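Local atomic coordinates of SPT6 (Antonospora locustae, PDB entry 2XP1), a protein that carries the tandem SH2 domains of a transcription elongation factor and histone chaperone, through which it probably interacts with RNA polymerase II. Residues Pro9-Tyr12 with Leu16-Asn19; Thr23-Tyr28 with Asp35-Lys40; Val50-Phe53 with Val57-His60; Lys96-Lys99 with Lys103-Asn106; Phe127-Ser130 with Lys136-Phe139. All blocks are in the same frame, centred on the assembly; numbering follows the deposited sequence.

Contact 1 of 5, residues Pro9-Tyr12 with Leu16-Asn19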
# COMPACT_ATOMS: atom_id res chain seq x y z
N PRO A 9 -24.59 3.70 -16.85
CA PRO A 9 -23.31 3.91 -16.19
C PRO A 9 -22.30 4.33 -17.25
O PRO A 9 -22.32 3.81 -18.36
CB PRO A 9 -22.97 2.54 -15.62
CG PRO A 9 -24.03 1.60 -16.09
CD PRO A 9 -25.18 2.38 -16.57
N ARG A 10 -21.47 5.29 -16.90
CA ARG A 10 -20.45 5.81 -17.82
C ARG A 10 -19.46 4.75 -18.33
O ARG A 10 -18.96 4.83 -19.47
CB ARG A 10 -19.73 7.00 -17.20
CG ARG A 10 -20.67 8.20 -16.89
CD ARG A 10 -19.94 9.36 -16.12
NE ARG A 10 -19.49 8.99 -14.76
CZ ARG A 10 -18.24 8.68 -14.45
NH1 ARG A 10 -17.31 8.68 -15.41
NH2 ARG A 10 -17.89 8.35 -13.19
N PHE A 11 -19.19 3.72 -17.53
CA PHE A 11 -18.23 2.74 -17.99
C PHE A 11 -18.72 1.91 -19.18
O PHE A 11 -17.92 1.25 -19.85
CB PHE A 11 -17.75 1.88 -16.83
CG PHE A 11 -18.83 1.18 -16.11
CD1 PHE A 11 -19.43 0.07 -16.65
CD2 PHE A 11 -19.24 1.62 -14.87
CE1 PHE A 11 -20.43 -0.60 -15.97
CE2 PHE A 11 -20.23 0.96 -14.18
CZ PHE A 11 -20.84 -0.14 -14.74
N TYR A 12 -20.03 1.96 -19.47
CA TYR A 12 -20.58 1.28 -20.67
C TYR A 12 -19.94 1.82 -21.92
O TYR A 12 -19.64 1.08 -22.83
CB TYR A 12 -22.11 1.44 -20.76
CG TYR A 12 -22.94 0.42 -19.95
CD1 TYR A 12 -22.44 -0.17 -18.80
CD2 TYR A 12 -24.23 0.09 -20.34
CE1 TYR A 12 -23.19 -1.08 -18.05
CE2 TYR A 12 -25.00 -0.83 -19.60
CZ TYR A 12 -24.47 -1.41 -18.47
OH TYR A 12 -25.23 -2.31 -17.73
N LEU A 16 -12.90 -0.86 -23.03
CA LEU A 16 -12.52 -2.12 -22.41
C LEU A 16 -13.67 -2.84 -21.81
O LEU A 16 -13.54 -3.98 -21.42
CB LEU A 16 -11.42 -1.91 -21.38
CG LEU A 16 -10.09 -1.73 -22.13
CD1 LEU A 16 -9.32 -0.68 -21.41
CD2 LEU A 16 -9.29 -2.98 -22.22
N PHE A 17 -14.82 -2.16 -21.72
CA PHE A 17 -16.02 -2.75 -21.16
C PHE A 17 -16.61 -3.78 -22.10
O PHE A 17 -16.91 -3.48 -23.26
CB PHE A 17 -17.06 -1.68 -20.83
CG PHE A 17 -18.36 -2.24 -20.33
CD1 PHE A 17 -18.51 -2.58 -18.97
CD2 PHE A 17 -19.42 -2.43 -21.19
CE1 PHE A 17 -19.71 -3.13 -18.50
CE2 PHE A 17 -20.61 -2.98 -20.72
CZ PHE A 17 -20.74 -3.33 -19.36
N LYS A 18 -16.78 -5.01 -21.60
CA LYS A 18 -17.41 -6.10 -22.33
C LYS A 18 -18.67 -6.50 -21.58
O LYS A 18 -18.68 -6.58 -20.34
CB LYS A 18 -16.47 -7.31 -22.45
CG LYS A 18 -15.15 -7.06 -23.23
CD LYS A 18 -15.18 -7.56 -24.69
CE LYS A 18 -13.80 -7.56 -25.38
NZ LYS A 18 -13.14 -6.18 -25.44
N ASN A 19 -19.73 -6.71 -22.34
CA ASN A 19 -21.00 -7.11 -21.77
C ASN A 19 -20.96 -8.60 -21.51
O ASN A 19 -21.59 -9.37 -22.23
CB ASN A 19 -22.15 -6.72 -22.74
CG ASN A 19 -23.55 -7.06 -22.17
OD1 ASN A 19 -23.78 -6.98 -20.95
ND2 ASN A 19 -24.49 -7.44 -23.07

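Contact 2 of 5, residues Thr23-Tyr28 with Asp35-Lys40. With SO4 (sulfate ion), chain B.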
# COMPACT_ATOMS: atom_id res chain seq x y z
N THR A 23 -18.78 -16.37 -16.40
CA THR A 23 -18.36 -17.47 -17.31
C THR A 23 -17.89 -16.97 -18.68
O THR A 23 -16.83 -17.37 -19.16
CB THR A 23 -19.41 -18.62 -17.45
OG1 THR A 23 -19.26 -19.52 -16.36
CG2 THR A 23 -19.21 -19.44 -18.72
N GLU A 24 -18.65 -16.06 -19.27
CA GLU A 24 -18.31 -15.50 -20.57
C GLU A 24 -16.97 -14.77 -20.56
O GLU A 24 -16.19 -14.90 -21.53
CB GLU A 24 -19.44 -14.60 -21.10
CG GLU A 24 -20.68 -15.38 -21.51
CD GLU A 24 -21.98 -14.56 -21.44
OE1 GLU A 24 -21.96 -13.40 -20.97
OE2 GLU A 24 -23.04 -15.10 -21.85
N SER A 25 -16.68 -14.06 -19.46
CA SER A 25 -15.40 -13.34 -19.30
C SER A 25 -14.22 -14.28 -19.27
O SER A 25 -13.24 -14.08 -19.97
CB SER A 25 -15.39 -12.58 -17.99
OG SER A 25 -16.45 -11.67 -18.04
N GLU A 26 -14.35 -15.31 -18.45
CA GLU A 26 -13.30 -16.27 -18.27
C GLU A 26 -13.17 -17.06 -19.56
O GLU A 26 -12.08 -17.23 -20.06
CB GLU A 26 -13.60 -17.15 -17.08
CG GLU A 26 -13.73 -16.36 -15.79
CD GLU A 26 -13.67 -17.22 -14.54
OE1 GLU A 26 -13.83 -18.46 -14.69
OE2 GLU A 26 -13.48 -16.66 -13.42
N ASN A 27 -14.29 -17.47 -20.12
CA ASN A 27 -14.28 -18.10 -21.46
C ASN A 27 -13.53 -17.29 -22.47
O ASN A 27 -12.61 -17.79 -23.14
CB ASN A 27 -15.67 -18.37 -21.99
CG ASN A 27 -15.99 -19.81 -22.01
OD1 ASN A 27 -15.23 -20.62 -21.49
ND2 ASN A 27 -17.11 -20.17 -22.62
N TYR A 28 -13.93 -16.03 -22.60
CA TYR A 28 -13.35 -15.15 -23.57
C TYR A 28 -11.87 -14.99 -23.29
O TYR A 28 -11.07 -15.00 -24.22
CB TYR A 28 -14.04 -13.80 -23.54
CG TYR A 28 -13.34 -12.76 -24.37
CD1 TYR A 28 -13.59 -12.65 -25.76
CD2 TYR A 28 -12.44 -11.88 -23.78
CE1 TYR A 28 -12.94 -11.67 -26.52
CE2 TYR A 28 -11.79 -10.91 -24.53
CZ TYR A 28 -12.05 -10.80 -25.90
OH TYR A 28 -11.39 -9.83 -26.60
N ASP A 35 -5.26 -10.14 -21.60
CA ASP A 35 -4.90 -10.48 -20.23
C ASP A 35 -5.96 -10.08 -19.22
O ASP A 35 -5.94 -10.60 -18.10
CB ASP A 35 -3.62 -9.75 -19.85
CG ASP A 35 -2.39 -10.39 -20.45
OD1 ASP A 35 -2.48 -11.54 -20.96
OD2 ASP A 35 -1.34 -9.71 -20.41
N PHE A 36 -6.84 -9.13 -19.60
CA PHE A 36 -7.89 -8.60 -18.71
C PHE A 36 -9.01 -7.93 -19.50
O PHE A 36 -8.87 -7.62 -20.67
CB PHE A 36 -7.29 -7.56 -17.75
CG PHE A 36 -6.91 -6.30 -18.43
CD1 PHE A 36 -7.80 -5.25 -18.51
CD2 PHE A 36 -5.65 -6.16 -19.01
CE1 PHE A 36 -7.47 -4.06 -19.15
CE2 PHE A 36 -5.29 -4.99 -19.65
CZ PHE A 36 -6.21 -3.93 -19.73
N LEU A 37 -10.13 -7.69 -18.86
CA LEU A 37 -11.21 -6.93 -19.50
C LEU A 37 -11.97 -6.42 -18.33
O LEU A 37 -11.62 -6.75 -17.21
CB LEU A 37 -12.12 -7.83 -20.36
CG LEU A 37 -12.65 -9.13 -19.73
CD1 LEU A 37 -13.81 -8.83 -18.84
CD2 LEU A 37 -13.06 -10.19 -20.83
N ILE A 38 -12.97 -5.61 -18.58
CA ILE A 38 -13.86 -5.15 -17.54
C ILE A 38 -15.21 -5.66 -17.95
O ILE A 38 -15.59 -5.53 -19.12
CB ILE A 38 -13.85 -3.64 -17.55
CG1 ILE A 38 -12.48 -3.17 -17.05
CG2 ILE A 38 -15.03 -3.04 -16.81
CD1 ILE A 38 -12.28 -1.76 -17.33
N ARG A 39 -15.92 -6.29 -17.03
CA ARG A 39 -17.21 -6.87 -17.35
C ARG A 39 -18.30 -6.15 -16.59
O ARG A 39 -17.99 -5.30 -15.76
CB ARG A 39 -17.23 -8.35 -17.01
CG ARG A 39 -17.05 -8.69 -15.52
CD ARG A 39 -17.37 -10.17 -15.27
NE ARG A 39 -17.06 -10.54 -13.89
CZ ARG A 39 -17.88 -10.37 -12.85
NH1 ARG A 39 -19.12 -9.84 -13.03
NH2 ARG A 39 -17.47 -10.74 -11.64
N LYS A 40 -19.56 -6.49 -16.88
CA LYS A 40 -20.75 -5.96 -16.19
C LYS A 40 -20.83 -6.51 -14.76
O LYS A 40 -20.43 -7.65 -14.54
CB LYS A 40 -22.02 -6.32 -17.00
CG LYS A 40 -23.29 -6.50 -16.19
CD LYS A 40 -24.32 -7.51 -16.83
CE LYS A 40 -24.75 -8.65 -15.85
NZ LYS A 40 -26.02 -8.41 -15.04
S SO4 B . -20.63 -9.76 -9.49
O1 SO4 B . -19.23 -10.11 -9.69
O2 SO4 B . -21.25 -9.27 -10.70
O3 SO4 B . -20.64 -8.70 -8.49
O4 SO4 B . -21.41 -10.89 -9.03

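Contact 3 of 5, residues Val50-Phe53 with Val57-His60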
# COMPACT_ATOMS: atom_id res chain seq x y z
N VAL A 50 -11.52 -8.06 -14.63
CA VAL A 50 -11.19 -9.48 -14.62
C VAL A 50 -9.79 -9.53 -15.23
O VAL A 50 -9.58 -9.07 -16.35
CB VAL A 50 -12.19 -10.33 -15.46
CG1 VAL A 50 -11.94 -11.86 -15.27
CG2 VAL A 50 -13.66 -10.00 -15.10
N ILE A 51 -8.84 -10.05 -14.44
CA ILE A 51 -7.46 -10.31 -14.87
C ILE A 51 -7.21 -11.82 -14.90
O ILE A 51 -7.45 -12.52 -13.90
CB ILE A 51 -6.46 -9.68 -13.90
CG1 ILE A 51 -6.76 -8.17 -13.67
CG2 ILE A 51 -5.08 -9.81 -14.43
CD1 ILE A 51 -5.91 -7.52 -12.56
N LYS A 52 -6.74 -12.34 -16.03
CA LYS A 52 -6.39 -13.75 -16.18
C LYS A 52 -5.00 -13.97 -15.57
O LYS A 52 -4.01 -13.44 -16.07
CB LYS A 52 -6.39 -14.11 -17.67
CG LYS A 52 -5.60 -15.35 -18.06
CD LYS A 52 -5.80 -15.78 -19.53
CE LYS A 52 -5.05 -14.87 -20.52
NZ LYS A 52 -5.51 -15.11 -21.96
N PHE A 53 -4.91 -14.70 -14.47
CA PHE A 53 -3.59 -14.97 -13.87
C PHE A 53 -2.93 -16.13 -14.57
O PHE A 53 -1.71 -16.10 -14.79
CB PHE A 53 -3.70 -15.21 -12.37
CG PHE A 53 -3.57 -13.95 -11.56
CD1 PHE A 53 -4.15 -12.77 -12.00
CD2 PHE A 53 -2.92 -13.96 -10.35
CE1 PHE A 53 -4.04 -11.60 -11.25
CE2 PHE A 53 -2.79 -12.78 -9.61
CZ PHE A 53 -3.35 -11.63 -10.06
N VAL A 57 -7.05 -19.45 -13.68
CA VAL A 57 -7.06 -18.52 -12.54
C VAL A 57 -7.48 -17.13 -12.96
O VAL A 57 -6.78 -16.46 -13.72
CB VAL A 57 -5.72 -18.47 -11.82
CG1 VAL A 57 -5.82 -17.56 -10.58
CG2 VAL A 57 -5.27 -19.90 -11.43
N PHE A 58 -8.62 -16.69 -12.46
CA PHE A 58 -9.10 -15.36 -12.80
C PHE A 58 -9.34 -14.50 -11.56
O PHE A 58 -9.90 -14.97 -10.57
CB PHE A 58 -10.34 -15.46 -13.69
CG PHE A 58 -10.07 -16.20 -14.97
CD1 PHE A 58 -10.24 -17.57 -15.03
CD2 PHE A 58 -9.63 -15.53 -16.10
CE1 PHE A 58 -9.96 -18.27 -16.19
CE2 PHE A 58 -9.34 -16.23 -17.27
CZ PHE A 58 -9.51 -17.60 -17.32
N VAL A 59 -8.92 -13.24 -11.60
CA VAL A 59 -9.18 -12.37 -10.49
C VAL A 59 -10.22 -11.35 -10.94
O VAL A 59 -10.05 -10.69 -11.99
CB VAL A 59 -7.90 -11.67 -10.06
CG1 VAL A 59 -8.20 -10.53 -9.16
CG2 VAL A 59 -7.00 -12.66 -9.33
N HIS A 60 -11.30 -11.24 -10.16
CA HIS A 60 -12.39 -10.31 -10.39
C HIS A 60 -12.36 -9.21 -9.33
O HIS A 60 -12.59 -9.51 -8.14
CB HIS A 60 -13.69 -11.10 -10.25
CG HIS A 60 -13.87 -12.11 -11.33
ND1 HIS A 60 -14.78 -11.96 -12.35
CD2 HIS A 60 -13.19 -13.25 -11.61
CE1 HIS A 60 -14.69 -12.99 -13.18
NE2 HIS A 60 -13.74 -13.79 -12.74

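Contact 4 of 5, residues Lys96-Lys99 with Lys103-Asn106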
# COMPACT_ATOMS: atom_id res chain seq x y z
N LYS A 96 4.08 -11.15 -15.17
CA LYS A 96 5.10 -11.55 -16.16
C LYS A 96 6.38 -12.09 -15.50
O LYS A 96 6.88 -13.14 -15.89
CB LYS A 96 5.41 -10.45 -17.21
CG LYS A 96 6.68 -10.71 -18.08
CD LYS A 96 6.91 -9.68 -19.21
CE LYS A 96 8.35 -9.74 -19.73
NZ LYS A 96 8.50 -10.45 -21.05
N SER A 97 6.88 -11.36 -14.49
CA SER A 97 8.13 -11.73 -13.77
C SER A 97 7.95 -13.04 -13.08
O SER A 97 8.81 -13.91 -13.15
CB SER A 97 8.49 -10.68 -12.71
OG SER A 97 8.66 -9.39 -13.28
N ILE A 98 6.81 -13.17 -12.40
CA ILE A 98 6.49 -14.33 -11.60
C ILE A 98 6.65 -15.56 -12.49
O ILE A 98 7.38 -16.49 -12.13
CB ILE A 98 5.07 -14.22 -10.99
CG1 ILE A 98 5.08 -13.29 -9.77
CG2 ILE A 98 4.48 -15.57 -10.65
CD1 ILE A 98 3.67 -12.78 -9.32
N LYS A 99 6.01 -15.56 -13.65
CA LYS A 99 5.99 -16.76 -14.50
C LYS A 99 7.28 -16.97 -15.25
O LYS A 99 7.53 -18.05 -15.79
CB LYS A 99 4.82 -16.73 -15.48
CG LYS A 99 3.50 -16.50 -14.79
CD LYS A 99 2.39 -16.97 -15.67
CE LYS A 99 1.26 -15.97 -15.70
NZ LYS A 99 0.35 -16.42 -16.81
N LYS A 103 11.83 -20.65 -10.48
CA LYS A 103 11.10 -21.44 -9.48
C LYS A 103 9.56 -21.46 -9.62
O LYS A 103 8.88 -22.09 -8.81
CB LYS A 103 11.49 -20.99 -8.05
CG LYS A 103 12.94 -21.19 -7.68
CD LYS A 103 13.21 -22.60 -7.18
CE LYS A 103 13.71 -23.52 -8.29
NZ LYS A 103 15.18 -23.36 -8.53
N TYR A 104 9.03 -20.77 -10.63
CA TYR A 104 7.59 -20.82 -10.93
C TYR A 104 7.18 -22.07 -11.71
O TYR A 104 7.82 -22.41 -12.71
CB TYR A 104 7.20 -19.60 -11.74
CG TYR A 104 5.73 -19.58 -12.12
CD1 TYR A 104 4.78 -19.03 -11.25
CD2 TYR A 104 5.29 -20.12 -13.34
CE1 TYR A 104 3.43 -19.00 -11.59
CE2 TYR A 104 3.93 -20.09 -13.69
CZ TYR A 104 3.00 -19.53 -12.82
OH TYR A 104 1.65 -19.50 -13.15
N PHE A 105 6.09 -22.72 -11.27
CA PHE A 105 5.41 -23.76 -12.06
C PHE A 105 3.96 -23.39 -12.35
O PHE A 105 3.34 -22.67 -11.58
CB PHE A 105 5.46 -25.12 -11.37
CG PHE A 105 6.83 -25.67 -11.23
CD1 PHE A 105 7.64 -25.27 -10.18
CD2 PHE A 105 7.32 -26.58 -12.17
CE1 PHE A 105 8.93 -25.76 -10.06
CE2 PHE A 105 8.61 -27.09 -12.07
CZ PHE A 105 9.42 -26.68 -11.00
N ASN A 106 3.43 -23.93 -13.45
CA ASN A 106 2.03 -23.76 -13.89
C ASN A 106 0.98 -24.57 -13.16
O ASN A 106 -0.18 -24.17 -13.10
CB ASN A 106 1.87 -24.04 -15.38
CG ASN A 106 2.22 -22.85 -16.23
OD1 ASN A 106 3.28 -22.83 -16.88
ND2 ASN A 106 1.35 -21.81 -16.21

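Contact 5 of 5, residues Phe127-Ser130 with Lys136-Phe139. With SO4 (sulfate ion), chain C.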
# COMPACT_ATOMS: atom_id res chain seq x y z
N PHE A 127 6.96 -22.31 -6.69
CA PHE A 127 5.88 -21.31 -6.68
C PHE A 127 4.86 -21.67 -7.73
O PHE A 127 5.22 -22.07 -8.81
CB PHE A 127 6.39 -19.90 -7.01
CG PHE A 127 7.31 -19.33 -6.00
CD1 PHE A 127 8.68 -19.61 -6.06
CD2 PHE A 127 6.83 -18.46 -5.04
CE1 PHE A 127 9.57 -19.08 -5.14
CE2 PHE A 127 7.69 -17.90 -4.10
CZ PHE A 127 9.10 -18.21 -4.15
N TYR A 128 3.58 -21.49 -7.39
CA TYR A 128 2.47 -21.65 -8.32
C TYR A 128 1.29 -20.80 -7.87
O TYR A 128 1.17 -20.48 -6.69
CB TYR A 128 2.07 -23.11 -8.43
CG TYR A 128 1.85 -23.87 -7.13
CD1 TYR A 128 0.57 -23.97 -6.56
CD2 TYR A 128 2.90 -24.53 -6.49
CE1 TYR A 128 0.34 -24.67 -5.39
CE2 TYR A 128 2.69 -25.24 -5.31
CZ TYR A 128 1.41 -25.30 -4.78
OH TYR A 128 1.18 -25.99 -3.62
N PHE A 129 0.45 -20.38 -8.80
CA PHE A 129 -0.71 -19.56 -8.43
C PHE A 129 -1.69 -20.42 -7.74
O PHE A 129 -1.85 -21.57 -8.10
CB PHE A 129 -1.36 -18.94 -9.66
CG PHE A 129 -0.60 -17.79 -10.20
CD1 PHE A 129 -0.02 -17.85 -11.44
CD2 PHE A 129 -0.40 -16.66 -9.44
CE1 PHE A 129 0.70 -16.80 -11.93
CE2 PHE A 129 0.36 -15.63 -9.92
CZ PHE A 129 0.91 -15.71 -11.18
N SER A 130 -2.35 -19.83 -6.74
CA SER A 130 -3.41 -20.48 -5.97
C SER A 130 -4.69 -20.51 -6.79
O SER A 130 -5.07 -19.49 -7.38
CB SER A 130 -3.72 -19.68 -4.68
OG SER A 130 -4.80 -20.29 -3.95
N LYS A 136 -3.75 -15.05 -5.22
CA LYS A 136 -2.59 -15.44 -4.40
C LYS A 136 -1.56 -16.32 -5.14
O LYS A 136 -1.89 -17.29 -5.83
CB LYS A 136 -3.02 -16.19 -3.14
CG LYS A 136 -3.99 -15.43 -2.21
CD LYS A 136 -3.32 -14.19 -1.62
CE LYS A 136 -4.33 -13.12 -1.20
NZ LYS A 136 -3.63 -12.01 -0.43
N LEU A 137 -0.29 -16.04 -4.92
CA LEU A 137 0.77 -16.98 -5.32
C LEU A 137 1.10 -17.89 -4.14
O LEU A 137 1.43 -17.41 -3.06
CB LEU A 137 2.02 -16.21 -5.70
CG LEU A 137 3.28 -17.00 -6.05
CD1 LEU A 137 3.16 -17.69 -7.35
CD2 LEU A 137 4.40 -15.97 -6.07
N THR A 138 1.07 -19.20 -4.36
CA THR A 138 1.48 -20.17 -3.35
C THR A 138 2.98 -20.38 -3.38
O THR A 138 3.56 -20.69 -4.41
CB THR A 138 0.69 -21.48 -3.52
OG1 THR A 138 -0.70 -21.19 -3.42
CG2 THR A 138 1.02 -22.49 -2.46
N PHE A 139 3.61 -20.15 -2.22
CA PHE A 139 5.00 -20.51 -1.97
C PHE A 139 4.98 -21.84 -1.21
O PHE A 139 4.55 -21.87 -0.06
CB PHE A 139 5.69 -19.44 -1.10
CG PHE A 139 7.03 -19.86 -0.59
CD1 PHE A 139 8.04 -20.27 -1.48
CD2 PHE A 139 7.30 -19.86 0.78
CE1 PHE A 139 9.29 -20.67 -1.01
CE2 PHE A 139 8.57 -20.25 1.27
CZ PHE A 139 9.56 -20.66 0.37
S SO4 C . -3.99 -23.60 -3.40
O1 SO4 C . -4.20 -24.85 -2.67
O2 SO4 C . -4.82 -23.62 -4.62
O3 SO4 C . -2.59 -23.46 -3.79
O4 SO4 C . -4.35 -22.48 -2.54
O HOH W 1 -4.02 -17.18 -7.78

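Contact 1 of 5, residues Pro9-Tyr12 with Leu16-Asn19
One residue, Y12, meets the F17 ring with both its backbone and its side chain, and both parts sit over the same ring face. The three-residue aromatic cluster of F11, Y12 and F17 joins the loop before strand 17-18 to that short outermost strand of the SH2 sheet. Y12 CA makes a CH-pi contact, 4.3 Å from the centroid of the F17 ring. The Y12 ring runs alongside, pointing the same way, but the two rings are slid so far apart that they barely overlap. Their planes are only 22° apart, and the touching is left to Y12 CE1 and F17 CZ, 3.6 Å from each other. F11 comes in differently: F17 CD1 meets its ring at the edge, and the two planes stand at 47°. With its CG opposite the backbone N (chi1 176°), F17 swings its ring into this pair. P9 backs the other face of the Y12 ring with its CG and also lays CB over F11, while I80 of helix 80-100 touches F11 and I38 and K40 of strand 36-40 touch F17. The F11 carbonyl also takes part, F11 O lying 3.2 Å from F17 CB.

Contact 2 of 5, residues Thr23-Tyr28 with Asp35-Lys40
In the beta-alpha-beta unit formed by strand 17-18, helix 22-31 and strand 36-40, S25 and Y28 of the helix rest on L37 and R39 of the strand that carries the FLIR sequence, a variant of the FLVR motif that supplies the phosphate-binding arginine of SH2 domains. Y28 CD2 touches L37 CD2 at 3.5 Å, and the other methyl, L37 CD1, lies 4.0 Å from S25 OG. S25 OG, hydrogen-bonded to N21 O, lies against the aliphatic part of R39, 3.3 Å from CD. R39 stretches straight from CG to NE, which carries the guanidinium past the helix to a sulfate ion. Two well-formed bonds hold that ion: R39 NH2 to O1 at 2.7 Å (168°) and R39 NH1 to O2 at 3.2 Å (172°). Y46 OH and S42 OG bind it too, consistent with a phosphate-type pocket, and H60 ND1 takes another bond from R39 NH2. A leucine in place of R39 would probably leave the sulfate without its charged two-pronged partner and H60 ND1 without its donor. Helix 22-31 thus covers one side of strand 36-40, while F36 and I38 on the other side face helix 80-100, and strands 17-18 and 46-52 flank it within the sheet.

Contact 3 of 5, residues Val50-Phe53 with Val57-His60
V50-F53 and V57-H60 are zipped together by three backbone hydrogen bonds of an antiparallel beta hairpin. I51 and V59 exchange the central two, I51 N to V59 O and V59 N to I51 O, each 2.8 Å long. The third, F53 N to V57 O at 2.7 Å, is more bent (149°), just where the first strand turns a corner.

Side chains then pair across the strands. V50 CG1, anti to the backbone N (chi1 -172°), is the branch set over the face of the H60 imidazole, 3.8 Å from its centroid. Alongside, K52 CB packs 3.7 Å from F58 CE2, the two side chains pointing the same way. Near the corner, V59 CG2 lies over the F53 ring, 3.8 Å from the ring centroid, and F53 CB touches V57 CG1.

A second shell fixes these groups. Helix 22-31 closes over V50 and F58 through L29, and helix 80-100 meets I51 and F53 through L92 and L95. K52 NZ is tied to the carbonyls of L29 and D34, whereas the F53 ring meets F129 edge to face.

H60 is gripped at both nitrogens: besides the arginine R39 at ND1, NE2 is held by E26 OE2. Since a guanidinium can only donate, ND1 probably acts as acceptor, which would leave the imidazole neutral with its proton on NE2; the E26 carboxylate would then strengthen ND1 as a partner for the sulfate-binding arginine.

Contact 4 of 5, residues Lys96-Lys99 with Lys103-Asn106
Y104 has its CG directly opposite the backbone N (chi1 179°), which lays the phenol ring along the C-terminal part of helix 80-100, where K99 turns its own CG beside the backbone N (chi1 -53°) and follows the ring outward. The lysine thereby lines one ring face over most of its length. K99 CA makes a CH-pi contact, 3.8 Å from the Y104 centroid and 20° off the normal. Farther out, K99 CG approaches Y104 CZ at 3.6 Å, and CD comes equally close to Y104 OH. The two side chains lie side by side, pointing the same way.

I98 crosses the ring at a slant. Its CG2 methyl touches Y104 CD1 at 3.5 Å, while its carbonyl oxygen comes close to the root of the side chain, I98 O lying 3.1 Å from Y104 CB.

Helix 80-100 is long enough to pack on both sheets of this tandem SH2 protein, and here its C-terminal part meets the segment that follows it in the chain. K103 and F105, on both sides of the tyrosine in sequence, bond through their backbones to F127, so residues 103-106 run beside strand 124-129. F129 from that strand touches I98, K99 and Y104 together.

Chemically, the lysine is split in two. Its methylenes serve as apolar cover for the phenol, and its NZ is held by the backbone oxygen F53 O; that bond probably helps hold the bent chain along the ring, and the positive charge lies beyond the ring rather than above its face.

Contact 5 of 5, residues Phe127-Ser130 with Lys136-Phe139
Backbone bonds come first: Y128 and T138 are a hydrogen-bonded antiparallel pair. Y128 N donates to T138 O at 3.1 Å, and T138 N returns a shorter bond to Y128 O (2.7 Å). Two residues on, S130 N donates to K136 O at 2.7 Å. A CA-H...O contact from F127 CA to T138 O accompanies them.

Aromatic and apolar contacts lie on both faces. F139 CD1 lies over one face of the F127 ring, 3.5 Å from F127 CZ; the pair is oblique, with planes at 34°. The same ring touches L137, CD2 of the phenylalanine lying 3.6 Å from CD2 of the leucine, and F170 and V171 of helix 167-175 also touch F127. An alanine in place of F127 would probably open a gap between L137 and F139 and leave F170 and V171 without the ring they pack against.

These strands, 124-129 and 136-142, form a beta hairpin at one edge of the second sheet of the tandem SH2 structure, and strand 146-153 continues the sheet beyond it. On the face opposite F127, T138 CB sits over the Y128 ring, 4.1 Å from its centroid. Y128 has its CG between the backbone N and the carbonyl carbon (chi1 50°), which turns the ring across the threonine.

Polar side-chain contacts converge on a sulfate ion. S130 OG donates to its O4 at 2.6 Å and T138 OG1 to its O3 at 3.0 Å, and R131 N, K132 N and Y150 OH bind the same ion.

Overall arrangement
The five contacts follow one another along the chain. Contacts 1, 2 and 3 build up the first sheet: K18 N bonds to I38 O between contacts 1 and 2, and L37 O to V50 N between contacts 2 and 3, whose centres are 8 Å apart. H60 of contact 3 bonds to R39, the arginine that holds the sulfate of contact 2. Contact 5 belongs to the second sheet and has its own sulfate; contact 4 lies 9 Å from it, centre to centre, joined by F105 N to F127 O. Contact 3 meets both, through F53 O with K99 NZ and F53 with F129, whereas the centres of contacts 1 and 5 are about 31 Å apart.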